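Local coordinates for protein endoglucanase family 5 (Clostridium acetobutylicum ATCC 824, PDB 6PZ7) that probably hydrolyses internal beta-1,4-glucosidic bonds of cellulose and related plant polysaccharides, as a broad-specificity endoglucanase of glycoside hydrolase family 5, at residues P30-T33 against P38-T41; T33-P38 against T100-S105. One frame throughout, in Å; residues are numbered along the deposited sequence.

Contact 1. Residues P30-T33 against P38-T41; sequences PDET and PKTT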
loop_
_atom_site.group_PDB
_atom_site.type_symbol
_atom_site.label_atom_id
_atom_site.label_comp_id
_atom_site.label_asym_id
_atom_site.label_seq_id
_atom_site.Cartn_x
_atom_site.Cartn_y
_atom_site.Cartn_z
ATOM N N PRO A 30 3.935 13.831 -14.023
ATOM C CA PRO A 30 3.859 14.875 -12.998
ATOM C C PRO A 30 2.471 15.061 -12.434
ATOM O O PRO A 30 2.335 15.721 -11.404
ATOM C CB PRO A 30 4.312 16.141 -13.753
ATOM C CG PRO A 30 3.956 15.885 -15.147
ATOM C CD PRO A 30 4.148 14.400 -15.370
ATOM N N ASP A 31 1.452 14.467 -13.051
ATOM C CA ASP A 31 0.095 14.613 -12.546
ATOM C C ASP A 31 -0.679 13.320 -12.774
ATOM O O ASP A 31 -0.156 12.340 -13.296
ATOM C CB ASP A 31 -0.587 15.851 -13.138
ATOM C CG ASP A 31 -1.472 16.567 -12.122
ATOM O OD1 ASP A 31 -2.453 15.964 -11.620
ATOM O OD2 ASP A 31 -1.179 17.750 -11.804
ATOM N N GLU A 32 -1.944 13.338 -12.348
ATOM C CA GLU A 32 -2.751 12.154 -12.174
ATOM C C GLU A 32 -2.951 11.344 -13.453
ATOM O O GLU A 32 -3.099 10.130 -13.411
ATOM C CB GLU A 32 -4.090 12.699 -11.627
ATOM C CG GLU A 32 -5.176 11.668 -11.501
ATOM C CD GLU A 32 -6.430 12.164 -10.805
ATOM O OE1 GLU A 32 -6.487 13.356 -10.485
ATOM O OE2 GLU A 32 -7.311 11.300 -10.575
ATOM N N THR A 33 -3.024 12.002 -14.591
ATOM C CA THR A 33 -3.237 11.361 -15.878
ATOM C C THR A 33 -1.933 11.023 -16.597
ATOM O O THR A 33 -1.974 10.535 -17.739
ATOM C CB THR A 33 -4.113 12.229 -16.764
ATOM O OG1 THR A 33 -3.467 13.478 -16.978
ATOM C CG2 THR A 33 -5.501 12.468 -16.152
ATOM N N PRO A 38 -7.435 7.788 -16.751
ATOM C CA PRO A 38 -8.310 8.965 -16.793
ATOM C C PRO A 38 -8.330 9.619 -15.414
ATOM O O PRO A 38 -8.005 9.003 -14.385
ATOM C CB PRO A 38 -9.677 8.343 -17.117
ATOM C CG PRO A 38 -9.616 6.954 -16.524
ATOM C CD PRO A 38 -8.203 6.522 -16.771
ATOM N N LYS A 39 -8.724 10.881 -15.360
ATOM C CA LYS A 39 -8.934 11.528 -14.066
ATOM C C LYS A 39 -9.968 10.735 -13.263
ATOM O O LYS A 39 -11.027 10.362 -13.776
ATOM C CB LYS A 39 -9.383 12.969 -14.290
ATOM C CG LYS A 39 -9.519 13.766 -13.006
ATOM C CD LYS A 39 -9.811 15.221 -13.300
ATOM C CE LYS A 39 -10.021 15.994 -12.000
ATOM N NZ LYS A 39 -10.235 17.468 -12.237
ATOM N N THR A 40 -9.668 10.471 -12.004
ATOM C CA THR A 40 -10.551 9.644 -11.187
ATOM C C THR A 40 -11.871 10.357 -10.929
ATOM O O THR A 40 -11.900 11.565 -10.701
ATOM C CB THR A 40 -9.878 9.335 -9.859
ATOM O OG1 THR A 40 -8.569 8.812 -10.087
ATOM C CG2 THR A 40 -10.650 8.323 -9.032
ATOM N N THR A 41 -12.961 9.597 -10.971
ATOM C CA THR A 41 -14.293 10.104 -10.682
ATOM C C THR A 41 -14.922 9.336 -9.520
ATOM O O THR A 41 -14.554 8.193 -9.203
ATOM C CB THR A 41 -15.224 9.972 -11.888
ATOM O OG1 THR A 41 -15.389 8.579 -12.148
ATOM C CG2 THR A 41 -14.676 10.663 -13.114
#

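Contact 2. Residues T33-P38 against T100-S105; sequences TGWGNP and THHDTS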
loop_
_atom_site.group_PDB
_atom_site.type_symbol
_atom_site.label_atom_id
_atom_site.label_comp_id
_atom_site.label_asym_id
_atom_site.label_seq_id
_atom_site.Cartn_x
_atom_site.Cartn_y
_atom_site.Cartn_z
ATOM N N THR A 33 -3.024 12.002 -14.591
ATOM C CA THR A 33 -3.237 11.361 -15.878
ATOM C C THR A 33 -1.933 11.023 -16.597
ATOM O O THR A 33 -1.974 10.535 -17.739
ATOM C CB THR A 33 -4.113 12.229 -16.764
ATOM O OG1 THR A 33 -3.467 13.478 -16.978
ATOM C CG2 THR A 33 -5.501 12.468 -16.152
ATOM N N GLY A 34 -0.794 11.270 -15.957
ATOM C CA GLY A 34 0.489 11.181 -16.654
ATOM C C GLY A 34 0.858 9.810 -17.140
ATOM O O GLY A 34 1.668 9.699 -18.091
ATOM N N TRP A 35 0.317 8.765 -16.521
ATOM C CA TRP A 35 0.625 7.391 -16.903
ATOM C C TRP A 35 -0.552 6.713 -17.597
ATOM O O TRP A 35 -0.636 5.476 -17.594
ATOM C CB TRP A 35 1.185 6.583 -15.722
ATOM C CG TRP A 35 2.504 7.092 -15.181
ATOM C CD1 TRP A 35 3.286 8.095 -15.673
ATOM C CD2 TRP A 35 3.164 6.629 -14.011
ATOM N NE1 TRP A 35 4.393 8.268 -14.896
ATOM C CE2 TRP A 35 4.342 7.393 -13.851
ATOM C CE3 TRP A 35 2.866 5.650 -13.061
ATOM C CZ2 TRP A 35 5.218 7.180 -12.824
ATOM C CZ3 TRP A 35 3.745 5.465 -12.019
ATOM C CH2 TRP A 35 4.898 6.207 -11.918
ATOM N N GLY A 36 -1.472 7.491 -18.143
ATOM C CA GLY A 36 -2.474 6.977 -19.032
ATOM C C GLY A 36 -3.817 6.694 -18.411
ATOM O O GLY A 36 -4.732 6.329 -19.144
ATOM N N ASN A 37 -3.987 6.843 -17.111
ATOM C CA ASN A 37 -5.295 6.656 -16.501
ATOM C C ASN A 37 -6.121 7.924 -16.650
ATOM O O ASN A 37 -5.581 9.028 -16.672
ATOM C CB ASN A 37 -5.165 6.232 -15.041
ATOM C CG ASN A 37 -4.899 4.757 -14.885
ATOM O OD1 ASN A 37 -5.647 3.961 -15.423
ATOM N ND2 ASN A 37 -3.885 4.383 -14.178
ATOM N N PRO A 38 -7.435 7.788 -16.751
ATOM C CA PRO A 38 -8.310 8.965 -16.793
ATOM C C PRO A 38 -8.330 9.619 -15.414
ATOM O O PRO A 38 -8.005 9.003 -14.385
ATOM C CB PRO A 38 -9.677 8.343 -17.117
ATOM C CG PRO A 38 -9.616 6.954 -16.524
ATOM C CD PRO A 38 -8.203 6.522 -16.771
ATOM N N THR A 100 2.760 8.175 1.257
ATOM C CA THR A 100 3.745 8.652 0.296
ATOM C C THR A 100 4.167 7.460 -0.554
ATOM O O THR A 100 4.176 6.322 -0.079
ATOM C CB THR A 100 4.970 9.300 0.957
ATOM O OG1 THR A 100 5.785 8.320 1.645
ATOM C CG2 THR A 100 4.595 10.406 1.943
ATOM N N HIS A 101 4.500 7.716 -1.826
ATOM C CA HIS A 101 4.615 6.633 -2.814
ATOM C C HIS A 101 5.967 6.718 -3.478
ATOM O O HIS A 101 6.989 6.388 -2.833
ATOM C CB HIS A 101 3.391 6.481 -3.713
ATOM C CG HIS A 101 3.230 5.098 -4.225
ATOM N ND1 HIS A 101 2.646 4.106 -3.473
ATOM C CD2 HIS A 101 3.591 4.542 -5.408
ATOM C CE1 HIS A 101 2.661 2.993 -4.194
ATOM N NE2 HIS A 101 3.195 3.245 -5.380
ATOM N N HIS A 102 6.043 7.111 -4.745
ATOM C CA HIS A 102 7.318 7.164 -5.501
ATOM C C HIS A 102 8.090 8.427 -5.133
ATOM O O HIS A 102 8.210 9.378 -5.911
ATOM C CB HIS A 102 7.077 7.136 -7.002
ATOM C CG HIS A 102 6.443 5.890 -7.517
ATOM N ND1 HIS A 102 6.860 4.628 -7.178
ATOM C CD2 HIS A 102 5.390 5.706 -8.351
ATOM C CE1 HIS A 102 6.089 3.721 -7.772
ATOM N NE2 HIS A 102 5.207 4.358 -8.515
ATOM N N ASP A 103 8.611 8.395 -3.908
ATOM C CA ASP A 103 9.281 9.499 -3.218
ATOM C C ASP A 103 10.700 9.119 -2.809
ATOM O O ASP A 103 11.304 9.769 -1.949
ATOM C CB ASP A 103 8.370 10.005 -2.091
ATOM C CG ASP A 103 7.219 10.863 -2.641
ATOM O OD1 ASP A 103 7.542 11.864 -3.290
ATOM O OD2 ASP A 103 6.033 10.522 -2.422
ATOM N N THR A 104 11.244 8.061 -3.444
ATOM C CA THR A 104 12.617 7.633 -3.149
ATOM C C THR A 104 13.654 8.659 -3.563
ATOM O O THR A 104 14.806 8.567 -3.082
ATOM C CB THR A 104 12.968 6.307 -3.832
ATOM O OG1 THR A 104 12.886 6.467 -5.237
ATOM C CG2 THR A 104 12.028 5.174 -3.405
ATOM N N SER A 105 13.318 9.623 -4.404
ATOM C CA SER A 105 14.309 10.614 -4.809
ATOM C C SER A 105 14.757 11.457 -3.637
ATOM O O SER A 105 15.893 11.965 -3.657
ATOM C CB SER A 105 13.741 11.512 -5.910
ATOM O OG SER A 105 12.605 12.216 -5.472
#

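Contact 1. Residues P30-T33 against P38-T41
The side chain of Glu-32 crosses that of Thr-40 at about a right angle, and a single carboxylate oxygen, OE2, takes both of the hydrogen bonds that join the two segments. The hydroxyl OG1 of Thr-40 donates to OE2 of Glu-32 at 2.8 Å, arriving almost in line with the C-O bond. From above the carboxylate plane, 47° out of it, the backbone N of Thr-40 donates to the same OE2 at 2.9 Å, and this bond is nearly straight (169°). The glutamate spans the gap because its chain is fully extended, with CG trans to the backbone N (chi1 174°). Both segments belong to one loop of the TIM barrel, the connection from strand 19-22 to helix 42-51, and the carboxylate ties the two limbs of that loop together. Its other oxygen, OE1, forms a salt bridge with Arg-81 of helix 76-91, so this buried charge is met on both oxygens. The same arginine bonds through NH2 to Thr-40 O and so holds both sides of the contact. Lys-39 passes the glutamate with its CG 4.0 Å from Glu-32 OE1, while its amine leads away. Beside this polar grip, the methyl CG2 of Thr-33 rests 3.7 Å from the backbone N of Lys-39.

Contact 2. Residues T33-P38 against T100-S105
The six-membered ring of Trp-35 presents its edge to CD2 and NE2 of His-102, which lie close to the indole plane. One face of the His-102 imidazole is covered by its neighbour His-101, whose CD2 sits 3.4 Å above the plane over the ring centre. The closest approach is 3.6 Å, between CH2 of Trp-35 and CD2 of His-102, and CZ3 of Trp-35 stands 4.0 Å from NE2 of His-102. With the planes inclined at 42° and the centroids 5.7 Å apart, this is an oblique van der Waals contact, made at the rim of the indole. On both residues CG stands opposite the carbonyl carbon (chi1 -63° for Trp-35, -64° for His-102), which carries the rings toward each other. Trp-35 rides on a type I turn from Thr-33 to Gly-36, closed by the bond from Gly-36 N to Thr-33 O. His-102 is the centre of an inverse gamma turn, in which Asp-103 N bonds to His-101 O at 2.8 Å. Asp-103 OD2 accepts a long bond from His-101 N (3.3 Å) and another from the N of Trp-62. Two exposed aromatics thus meet between loops at the C-terminal ends of the barrel strands, where TIM-barrel glycosidases carry their substrate cleft.

In the fold
In contacts 1 and 2, one beta-alpha loop of a TIM barrel makes two quite different contacts. Both draw on the connection between strand 19-22 and helix 42-51; their segments overlap at Thr-33 and Pro-38, although neither residue takes part in contact 2. Contact 1 works within that loop and is partly buried: a charged group is enclosed and held by directional bonds, with helix 76-91 supplying a further partner. Contact 2 joins the loop to the one after strand 95-99; it is a smaller, wholly surface contact between aromatic rings with no hydrogen bond across it. The centre of contact 1 lies about 19 Å from the centre of the chain. That of contact 2 lies about 14 Å from it, yet contact 2 is the exposed one, set where loops stand over the barrel mouth.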